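Long-range contacts in putative uncharacterized protein (PDB 4F7A), which probably binds glycans, perhaps mucin O-glycans, at the cell surface as a SusD-like outer membrane lipoprotein of a gut Bacteroides: residues Leu77-Asn87 / Ile468-Asp477; Tyr274-Tyr282 / Phe368-Tyr379. All blocks are in the same frame, centred on the assembly; numbering follows the deposited sequence. Where two conformers were deposited one is given.

Contact 1: Leu77-Asn87 / Ile468-Asp477; sequences LEAGWTASAWN and IRRLPFSQDD
Trp86, Asn87 and Ala83 close around Ser474, the N-cap of helix 475-480, in the tightest part of this contact. CB of Ser474 lies over the face of the Trp86 indole, a CH-pi contact 4.1 Å from the centroid of the five-membered ring. With OG anti to the backbone N (chi1 171°), the same serine both gives a hydrogen bond and receives one: OG donates to an in-plane lone pair of Asn87 OD1 at 2.6 Å and accepts the capping bond from Asp477 N. The other half of the amide is used too, since Asn87 ND2 donates to Asp476 OD2 at 2.9 Å, coming from above the carboxylate plane. An alanine in place of Asn87 would probably leave the Ser474 hydroxyl proton without its acceptor and Asp476 OD2 without this amide donor. Trp86 NE1 donates a hydrogen bond to Asp477 OD2 at 3.0 Å, from above the carboxylate plane; that oxygen also binds a glycerol, probably from the crystallisation liquor. Ala83 suits its place, its small CB lying 3.6 Å from Ser474 OG. Toward the other end the packing is apolar: Leu77 CD1 rests on Pro472 CD at 3.6 Å, and Leu471 lies against buried Thr82, whose OG1 shares a water with Pro472 O. On the solvent side, at exposed Ala79 and Gln475, another water accepts from Gln475 N and lies within bonding distance of Ala79 O. The chemistry implies that directed side-chain bonds fix the start of helix 475-480, whereas against 77-83 the chain leading to it is met by apolar fit and water.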
loop_
_atom_site.group_PDB
_atom_site.type_symbol
_atom_site.label_atom_id
_atom_site.label_comp_id
_atom_site.label_asym_id
_atom_site.label_seq_id
_atom_site.Cartn_x
_atom_site.Cartn_y
_atom_site.Cartn_z
ATOM N N LEU A 77 7.125 18.549 -6.392
ATOM C CA LEU A 77 7.480 17.550 -5.406
ATOM C C LEU A 77 8.590 18.071 -4.491
ATOM O O LEU A 77 9.584 18.604 -4.953
ATOM C CB LEU A 77 7.911 16.248 -6.077
ATOM C CG LEU A 77 6.866 15.536 -6.944
ATOM C CD1 LEU A 77 7.393 14.222 -7.430
ATOM C CD2 LEU A 77 5.559 15.278 -6.166
ATOM N N GLU A 78 8.375 17.914 -3.186
ATOM C CA GLU A 78 9.307 18.329 -2.161
ATOM C C GLU A 78 10.346 17.213 -1.917
ATOM O O GLU A 78 10.015 16.122 -1.434
ATOM C CB GLU A 78 8.536 18.661 -0.887
ATOM C CG GLU A 78 9.353 19.290 0.224
ATOM C CD GLU A 78 9.884 20.674 -0.112
ATOM O OE1 GLU A 78 9.379 21.336 -1.055
ATOM O OE2 GLU A 78 10.827 21.092 0.581
ATOM N N ALA A 79 11.595 17.531 -2.238
ATOM C CA ALA A 79 12.715 16.576 -2.267
ATOM C C ALA A 79 12.899 15.854 -0.935
ATOM O O ALA A 79 13.156 14.652 -0.912
ATOM C CB ALA A 79 14.030 17.299 -2.694
ATOM N N GLY A 80 12.758 16.582 0.160
ATOM C CA GLY A 80 12.883 15.997 1.509
ATOM C C GLY A 80 11.769 15.007 1.813
ATOM O O GLY A 80 11.999 13.962 2.456
ATOM N N TRP A 81 10.573 15.289 1.308
ATOM C CA TRP A 81 9.423 14.408 1.558
ATOM C C TRP A 81 9.475 13.164 0.692
ATOM O O TRP A 81 9.267 12.054 1.180
ATOM C CB TRP A 81 8.110 15.111 1.266
ATOM C CG TRP A 81 7.844 16.352 2.048
ATOM C CD1 TRP A 81 8.604 16.901 3.032
ATOM C CD2 TRP A 81 6.681 17.165 1.932
ATOM N NE1 TRP A 81 8.001 18.045 3.511
ATOM C CE2 TRP A 81 6.814 18.223 2.845
ATOM C CE3 TRP A 81 5.560 17.131 1.096
ATOM C CZ2 TRP A 81 5.846 19.215 2.980
ATOM C CZ3 TRP A 81 4.605 18.120 1.231
ATOM C CH2 TRP A 81 4.760 19.154 2.154
ATOM N N THR A 82 9.724 13.336 -0.606
ATOM C CA THR A 82 9.709 12.193 -1.491
ATOM C C THR A 82 10.845 11.197 -1.251
ATOM O O THR A 82 10.719 10.029 -1.617
ATOM C CB THR A 82 9.696 12.607 -2.974
ATOM O OG1 THR A 82 10.912 13.270 -3.288
ATOM C CG2 THR A 82 8.455 13.496 -3.309
ATOM N N ALA A 83 11.944 11.642 -0.640
ATOM C CA ALA A 83 13.073 10.763 -0.360
ATOM C C ALA A 83 12.876 9.901 0.892
ATOM O O ALA A 83 13.664 8.982 1.150
ATOM C CB ALA A 83 14.348 11.604 -0.177
ATOM N N SER A 84 11.870 10.223 1.703
ATOM C CA SER A 84 11.774 9.654 3.035
ATOM C C SER A 84 11.596 8.142 3.104
ATOM O O SER A 84 12.231 7.490 3.932
ATOM C CB SER A 84 10.682 10.358 3.840
ATOM O OG SER A 84 11.156 11.628 4.247
ATOM N N ALA A 85 10.751 7.576 2.249
ATOM C CA ALA A 85 10.533 6.127 2.266
ATOM C C ALA A 85 11.882 5.413 2.035
ATOM O O ALA A 85 12.270 4.508 2.789
ATOM C CB ALA A 85 9.499 5.729 1.223
ATOM N N TRP A 86 12.615 5.872 1.024
ATOM C CA TRP A 86 13.968 5.367 0.751
ATOM C C TRP A 86 14.896 5.533 1.973
ATOM O O TRP A 86 15.463 4.551 2.479
ATOM C CB TRP A 86 14.588 6.091 -0.473
ATOM C CG TRP A 86 15.944 5.559 -0.835
ATOM C CD1 TRP A 86 17.116 5.799 -0.178
ATOM C CD2 TRP A 86 16.273 4.708 -1.946
ATOM N NE1 TRP A 86 18.147 5.134 -0.800
ATOM C CE2 TRP A 86 17.655 4.453 -1.883
ATOM C CE3 TRP A 86 15.527 4.133 -2.983
ATOM C CZ2 TRP A 86 18.319 3.646 -2.817
ATOM C CZ3 TRP A 86 16.196 3.290 -3.909
ATOM C CH2 TRP A 86 17.566 3.070 -3.818
ATOM N N ASN A 87 15.010 6.761 2.462
ATOM C CA ASN A 87 16.022 7.095 3.465
ATOM C C ASN A 87 15.818 6.314 4.778
ATOM O O ASN A 87 16.754 5.704 5.323
ATOM C CB ASN A 87 16.017 8.596 3.762
ATOM C CG ASN A 87 16.485 9.452 2.585
ATOM O OD1 ASN A 87 17.087 8.950 1.628
ATOM N ND2 ASN A 87 16.210 10.768 2.657
ATOM N N ILE A 468 0.790 11.286 -11.644
ATOM C CA ILE A 468 2.099 10.943 -11.103
ATOM C C ILE A 468 2.321 9.417 -11.169
ATOM O O ILE A 468 1.404 8.614 -10.889
ATOM C CB ILE A 468 2.277 11.534 -9.667
ATOM C CG1 ILE A 468 3.686 11.267 -9.150
ATOM C CG2 ILE A 468 1.214 10.998 -8.660
ATOM C CD1 ILE A 468 4.003 12.023 -7.812
ATOM N N ARG A 469 3.525 9.034 -11.592
ATOM C CA ARG A 469 3.858 7.638 -11.864
ATOM C C ARG A 469 4.765 6.998 -10.809
ATOM O O ARG A 469 4.865 5.776 -10.737
ATOM C CB ARG A 469 4.574 7.534 -13.213
ATOM C CG ARG A 469 3.787 7.982 -14.439
ATOM C CD ARG A 469 2.622 7.029 -14.754
ATOM N NE ARG A 469 1.395 7.402 -14.059
ATOM C CZ ARG A 469 0.400 6.563 -13.752
ATOM N NH1 ARG A 469 0.532 5.256 -13.977
ATOM N NH2 ARG A 469 -0.715 7.028 -13.168
ATOM N N ARG A 470 5.476 7.834 -10.054
ATOM C CA ARG A 470 6.507 7.389 -9.130
ATOM C C ARG A 470 7.007 8.590 -8.356
ATOM O O ARG A 470 6.691 9.735 -8.680
ATOM C CB ARG A 470 7.696 6.761 -9.880
ATOM C CG ARG A 470 8.480 7.753 -10.762
ATOM C CD ARG A 470 9.581 7.100 -11.536
ATOM N NE ARG A 470 10.735 6.752 -10.721
ATOM C CZ ARG A 470 11.767 7.556 -10.450
ATOM N NH1 ARG A 470 11.829 8.802 -10.924
ATOM N NH2 ARG A 470 12.776 7.086 -9.715
ATOM N N LEU A 471 7.826 8.321 -7.352
ATOM C CA LEU A 471 8.600 9.373 -6.700
ATOM C C LEU A 471 10.025 9.363 -7.226
ATOM O O LEU A 471 10.585 8.298 -7.529
ATOM C CB LEU A 471 8.612 9.189 -5.175
ATOM C CG LEU A 471 7.239 9.224 -4.485
ATOM C CD1 LEU A 471 7.444 9.196 -2.951
ATOM C CD2 LEU A 471 6.369 10.421 -4.940
ATOM N N PRO A 472 10.637 10.542 -7.331
ATOM C CA PRO A 472 12.060 10.565 -7.733
ATOM C C PRO A 472 12.966 9.875 -6.728
ATOM O O PRO A 472 12.621 9.778 -5.563
ATOM C CB PRO A 472 12.400 12.057 -7.799
ATOM C CG PRO A 472 11.066 12.746 -7.936
ATOM C CD PRO A 472 10.100 11.893 -7.131
ATOM N N PHE A 473 14.122 9.413 -7.189
ATOM C CA PHE A 473 15.107 8.826 -6.304
ATOM C C PHE A 473 15.547 9.795 -5.190
ATOM O O PHE A 473 15.451 11.024 -5.317
ATOM C CB PHE A 473 16.343 8.359 -7.086
ATOM C CG PHE A 473 16.075 7.287 -8.089
ATOM C CD1 PHE A 473 15.599 6.054 -7.679
ATOM C CD2 PHE A 473 16.378 7.480 -9.435
ATOM C CE1 PHE A 473 15.384 5.057 -8.581
ATOM C CE2 PHE A 473 16.154 6.489 -10.355
ATOM C CZ PHE A 473 15.642 5.255 -9.914
ATOM N N SER A 474 16.001 9.231 -4.086
ATOM C CA SER A 474 16.469 10.039 -2.960
ATOM C C SER A 474 17.699 10.844 -3.340
ATOM O O SER A 474 18.756 10.249 -3.608
ATOM C CB SER A 474 16.836 9.155 -1.781
ATOM O OG SER A 474 17.471 9.940 -0.778
ATOM N N GLN A 475 17.590 12.184 -3.298
ATOM C CA GLN A 475 18.765 13.025 -3.485
ATOM C C GLN A 475 19.720 12.962 -2.300
ATOM O O GLN A 475 20.900 13.244 -2.467
ATOM C CB GLN A 475 18.400 14.470 -3.821
ATOM C CG GLN A 475 17.948 14.629 -5.279
ATOM C CD GLN A 475 19.035 14.233 -6.275
ATOM O OE1 GLN A 475 20.174 14.725 -6.216
ATOM N NE2 GLN A 475 18.687 13.355 -7.203
ATOM N N ASP A 476 19.240 12.572 -1.116
ATOM C CA ASP A 476 20.153 12.371 0.021
ATOM C C ASP A 476 21.081 11.199 -0.264
ATOM O O ASP A 476 22.292 11.289 -0.045
ATOM C CB ASP A 476 19.360 12.158 1.324
ATOM C CG ASP A 476 18.389 13.291 1.574
ATOM O OD1 ASP A 476 18.870 14.377 1.923
ATOM O OD2 ASP A 476 17.164 13.131 1.323
ATOM N N ASP A 477 20.525 10.114 -0.800
ATOM C CA ASP A 477 21.356 8.998 -1.241
ATOM C C ASP A 477 22.243 9.386 -2.449
ATOM O O ASP A 477 23.418 9.030 -2.493
ATOM C CB ASP A 477 20.487 7.774 -1.557
ATOM C CG ASP A 477 21.278 6.472 -1.530
ATOM O OD1 ASP A 477 22.058 6.259 -2.471
ATOM O OD2 ASP A 477 21.089 5.654 -0.591
HETATM O O HOH W 1 15.036 13.522 -3.272
HETATM O O HOH W 2 16.184 14.554 -0.685
HETATM O O HOH W 3 12.985 11.603 -3.544
#

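Contact 2: Tyr274-Tyr282 / Phe368-Tyr379; sequences YEDPRISIY and FSQWGAGDASLY
Pro277 is the bump that enters the hollow formed by Phe368, Ala373 and Tyr379: its CG presses on Phe368 CE2 at 3.4 Å, and proline's fixed phi suits the second position of the type I turn Asp276-Ile279. Next to it, Arg278 bends at chi3 (-71°), which brings its guanidinium under Phe368, whose CE1 stands over one face with the planes inclined at 59°. The same group grips Asp276 side-on, NE to OD1 and NH2 to OD2, while Asp276 OD1 also caps Arg278 N. Tyr379 reaches in along the edge of this pair and gives a weak hydrogen bond from OH to Asp276 OD2 at 2.7 Å; Gln426 of helix 416-431 binds both Tyr379 OH and Arg278 NH2. On the far flank Ile281 fills a notch at the helix end, its CD1 3.4 Å from Trp371 O and 3.8 Å from Ala373 CB, where the small alanine methyl meets it. Tyr282 sets its ring edge against the Trp371 face in a T-shaped stack, planes at 67°, its hydroxyl bonded to Ile429 O. The arrangement is that of two helix ends meeting: Schellman motifs at Glu275 and Gly372 end helices 265-273 and 356-371, and the turn leads into helix 279-282.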
loop_
_atom_site.group_PDB
_atom_site.type_symbol
_atom_site.label_atom_id
_atom_site.label_comp_id
_atom_site.label_asym_id
_atom_site.label_seq_id
_atom_site.Cartn_x
_atom_site.Cartn_y
_atom_site.Cartn_z
ATOM N N TYR A 274 -21.934 5.618 -3.619
ATOM C CA TYR A 274 -22.269 4.217 -3.351
ATOM C C TYR A 274 -23.119 4.025 -2.083
ATOM O O TYR A 274 -23.514 2.906 -1.761
ATOM C CB TYR A 274 -20.986 3.398 -3.230
ATOM C CG TYR A 274 -20.204 3.127 -4.503
ATOM C CD1 TYR A 274 -20.728 3.401 -5.764
ATOM C CD2 TYR A 274 -18.940 2.554 -4.443
ATOM C CE1 TYR A 274 -20.004 3.132 -6.909
ATOM C CE2 TYR A 274 -18.207 2.283 -5.573
ATOM C CZ TYR A 274 -18.763 2.553 -6.820
ATOM O OH TYR A 274 -18.077 2.255 -7.958
ATOM N N GLU A 275 -23.377 5.115 -1.347
ATOM C CA GLU A 275 -24.081 5.070 -0.061
ATOM C C GLU A 275 -23.450 4.000 0.798
ATOM O O GLU A 275 -24.120 3.137 1.359
ATOM C CB GLU A 275 -25.600 4.857 -0.265
ATOM C CG GLU A 275 -26.221 6.023 -1.044
ATOM C CD GLU A 275 -27.753 6.021 -1.057
ATOM O OE1 GLU A 275 -28.358 4.976 -1.344
ATOM O OE2 GLU A 275 -28.344 7.083 -0.813
ATOM N N ASP A 276 -22.129 4.067 0.878
ATOM C CA ASP A 276 -21.332 2.976 1.413
ATOM C C ASP A 276 -21.372 3.034 2.936
ATOM O O ASP A 276 -21.037 4.061 3.526
ATOM C CB ASP A 276 -19.907 3.094 0.883
ATOM C CG ASP A 276 -19.103 1.855 1.061
ATOM O OD1 ASP A 276 -19.013 1.347 2.213
ATOM O OD2 ASP A 276 -18.522 1.396 0.041
ATOM N N PRO A 277 -21.750 1.917 3.584
ATOM C CA PRO A 277 -21.820 1.945 5.050
ATOM C C PRO A 277 -20.471 2.063 5.733
ATOM O O PRO A 277 -20.426 2.269 6.955
ATOM C CB PRO A 277 -22.467 0.613 5.414
ATOM C CG PRO A 277 -22.214 -0.258 4.291
ATOM C CD PRO A 277 -22.090 0.597 3.041
ATOM N N ARG A 278 -19.370 1.930 4.985
ATOM C CA ARG A 278 -18.063 2.163 5.583
ATOM C C ARG A 278 -17.749 3.671 5.736
ATOM O O ARG A 278 -16.786 4.036 6.430
ATOM C CB ARG A 278 -16.970 1.474 4.773
ATOM C CG ARG A 278 -17.019 -0.046 4.827
ATOM C CD ARG A 278 -16.228 -0.696 3.696
ATOM N NE ARG A 278 -16.845 -0.537 2.376
ATOM C CZ ARG A 278 -16.480 -1.240 1.293
ATOM N NH1 ARG A 278 -15.512 -2.152 1.361
ATOM N NH2 ARG A 278 -17.082 -1.036 0.133
ATOM N N ILE A 279 -18.533 4.537 5.089
ATOM C CA ILE A 279 -18.216 5.965 5.059
ATOM C C ILE A 279 -18.044 6.558 6.486
ATOM O O ILE A 279 -17.090 7.290 6.743
ATOM C CB ILE A 279 -19.236 6.764 4.194
ATOM C CG1 ILE A 279 -18.676 8.153 3.850
ATOM C CG2 ILE A 279 -20.597 6.863 4.864
ATOM C CD1 ILE A 279 -19.469 8.927 2.760
ATOM N N SER A 280 -18.943 6.223 7.407
ATOM C CA SER A 280 -18.925 6.828 8.754
ATOM C C SER A 280 -17.954 6.086 9.672
ATOM O O SER A 280 -17.624 6.557 10.750
ATOM C CB SER A 280 -20.319 6.838 9.399
ATOM O OG SER A 280 -20.783 5.540 9.728
ATOM N N ILE A 281 -17.507 4.913 9.228
ATOM C CA ILE A 281 -16.465 4.151 9.928
ATOM C C ILE A 281 -15.083 4.721 9.621
ATOM O O ILE A 281 -14.251 4.927 10.517
ATOM C CB ILE A 281 -16.512 2.659 9.561
ATOM C CG1 ILE A 281 -17.873 2.056 9.937
ATOM C CG2 ILE A 281 -15.363 1.888 10.288
ATOM C CD1 ILE A 281 -18.089 0.582 9.368
ATOM N N TYR A 282 -14.869 5.038 8.353
ATOM C CA TYR A 282 -13.618 5.635 7.917
ATOM C C TYR A 282 -13.457 7.118 8.308
ATOM O O TYR A 282 -12.369 7.529 8.706
ATOM C CB TYR A 282 -13.501 5.533 6.405
ATOM C CG TYR A 282 -13.270 4.148 5.789
ATOM C CD1 TYR A 282 -13.496 2.967 6.491
ATOM C CD2 TYR A 282 -12.919 4.037 4.444
ATOM C CE1 TYR A 282 -13.291 1.722 5.907
ATOM C CE2 TYR A 282 -12.746 2.802 3.848
ATOM C CZ TYR A 282 -12.906 1.641 4.588
ATOM O OH TYR A 282 -12.723 0.410 4.003
ATOM N N PHE A 368 -16.592 -5.493 4.481
ATOM C CA PHE A 368 -17.653 -5.064 5.387
ATOM C C PHE A 368 -17.488 -5.696 6.778
ATOM O O PHE A 368 -17.607 -5.003 7.790
ATOM C CB PHE A 368 -19.020 -5.478 4.850
ATOM C CG PHE A 368 -19.651 -4.498 3.893
ATOM C CD1 PHE A 368 -18.913 -3.861 2.903
ATOM C CD2 PHE A 368 -21.029 -4.248 3.965
ATOM C CE1 PHE A 368 -19.529 -2.984 2.008
ATOM C CE2 PHE A 368 -21.639 -3.376 3.081
ATOM C CZ PHE A 368 -20.876 -2.765 2.082
ATOM N N SER A 369 -17.230 -7.004 6.815
ATOM C CA SER A 369 -17.039 -7.716 8.072
ATOM C C SER A 369 -15.818 -7.221 8.865
ATOM O O SER A 369 -15.878 -7.114 10.077
ATOM C CB SER A 369 -16.921 -9.220 7.826
ATOM O OG SER A 369 -18.136 -9.729 7.313
ATOM N N GLN A 370 -14.714 -6.938 8.179
ATOM C CA GLN A 370 -13.506 -6.392 8.816
ATOM C C GLN A 370 -13.847 -5.161 9.660
ATOM O O GLN A 370 -13.319 -4.988 10.747
ATOM C CB GLN A 370 -12.522 -5.964 7.733
ATOM C CG GLN A 370 -11.222 -5.383 8.221
ATOM C CD GLN A 370 -10.324 -4.902 7.110
ATOM O OE1 GLN A 370 -10.365 -5.421 6.000
ATOM N NE2 GLN A 370 -9.513 -3.899 7.397
ATOM N N TRP A 371 -14.681 -4.292 9.101
ATOM C CA TRP A 371 -14.973 -2.973 9.661
ATOM C C TRP A 371 -16.233 -2.935 10.501
ATOM O O TRP A 371 -16.522 -1.923 11.107
ATOM C CB TRP A 371 -15.063 -1.936 8.527
ATOM C CG TRP A 371 -13.752 -1.714 7.863
ATOM C CD1 TRP A 371 -13.373 -2.130 6.621
ATOM C CD2 TRP A 371 -12.612 -1.067 8.432
ATOM N NE1 TRP A 371 -12.077 -1.778 6.380
ATOM C CE2 TRP A 371 -11.580 -1.123 7.473
ATOM C CE3 TRP A 371 -12.354 -0.459 9.664
ATOM C CZ2 TRP A 371 -10.318 -0.563 7.690
ATOM C CZ3 TRP A 371 -11.090 0.096 9.879
ATOM C CH2 TRP A 371 -10.093 0.035 8.884
ATOM N N GLY A 372 -16.983 -4.027 10.542
ATOM C CA GLY A 372 -18.253 -4.077 11.293
ATOM C C GLY A 372 -19.387 -3.364 10.560
ATOM O O GLY A 372 -20.316 -2.840 11.188
ATOM N N ALA A 373 -19.328 -3.353 9.236
ATOM C CA ALA A 373 -20.301 -2.608 8.424
ATOM C C ALA A 373 -21.535 -3.432 8.075
ATOM O O ALA A 373 -22.455 -2.942 7.405
ATOM C CB ALA A 373 -19.622 -2.076 7.150
ATOM N N GLY A 374 -21.565 -4.679 8.538
ATOM C CA GLY A 374 -22.723 -5.542 8.334
ATOM C C GLY A 374 -22.602 -6.393 7.078
ATOM O O GLY A 374 -21.493 -6.752 6.630
ATOM N N ASP A 375 -23.760 -6.748 6.535
ATOM C CA ASP A 375 -23.849 -7.633 5.383
ATOM C C ASP A 375 -23.842 -6.798 4.084
ATOM O O ASP A 375 -24.435 -5.714 4.014
ATOM C CB ASP A 375 -25.127 -8.483 5.477
ATOM C CG ASP A 375 -25.240 -9.489 4.359
ATOM O OD1 ASP A 375 -24.656 -10.596 4.484
ATOM O OD2 ASP A 375 -25.933 -9.173 3.344
ATOM N N ALA A 376 -23.165 -7.306 3.059
ATOM C CA ALA A 376 -22.980 -6.549 1.794
ATOM C C ALA A 376 -23.962 -6.951 0.671
ATOM O O ALA A 376 -23.870 -6.445 -0.446
ATOM C CB ALA A 376 -21.527 -6.707 1.300
ATOM N N SER A 377 -24.896 -7.852 0.950
ATOM C CA SER A 377 -25.751 -8.372 -0.105
ATOM C C SER A 377 -26.535 -7.273 -0.853
ATOM O O SER A 377 -26.593 -7.279 -2.077
ATOM C CB SER A 377 -26.719 -9.451 0.426
ATOM O OG SER A 377 -26.011 -10.547 1.015
ATOM N N LEU A 378 -27.144 -6.359 -0.113
ATOM C CA LEU A 378 -27.955 -5.292 -0.714
ATOM C C LEU A 378 -27.032 -4.321 -1.473
ATOM O O LEU A 378 -27.306 -3.948 -2.601
ATOM C CB LEU A 378 -28.740 -4.560 0.365
ATOM C CG LEU A 378 -29.841 -3.626 -0.172
ATOM C CD1 LEU A 378 -30.755 -4.366 -1.149
ATOM C CD2 LEU A 378 -30.629 -3.039 0.960
ATOM N N TYR A 379 -25.897 -3.981 -0.877
ATOM C CA TYR A 379 -24.923 -3.103 -1.524
ATOM C C TYR A 379 -24.441 -3.676 -2.850
ATOM O O TYR A 379 -24.284 -2.939 -3.830
ATOM C CB TYR A 379 -23.749 -2.897 -0.577
ATOM C CG TYR A 379 -22.581 -2.091 -1.072
ATOM C CD1 TYR A 379 -22.526 -0.727 -0.860
ATOM C CD2 TYR A 379 -21.477 -2.708 -1.632
ATOM C CE1 TYR A 379 -21.440 0.022 -1.256
ATOM C CE2 TYR A 379 -20.365 -1.963 -2.025
ATOM C CZ TYR A 379 -20.347 -0.601 -1.846
ATOM O OH TYR A 379 -19.243 0.158 -2.223
#

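How the contacts relate
Both contacts are partly buried and lie on opposite sides of the chain's centre, their own centres about 35 Å apart; contact 2, at about 21 Å from that centre, is a little farther out than contact 1 at about 17 Å. Along the chain, contact 2 is nested within the loop closed by contact 1. They share no helix: contact 1 joins helix 79-82 and the start of helix 84-104 to the start of helix 475-480 and the chain before it, whereas contact 2 joins the end of helix 356-371 and the loop after it to helix 279-282 and the turn before it. Contact 1 pairs a polar helix cap with an apolar patch and waters; an internal ion pair framed by aromatic rings dominates contact 2.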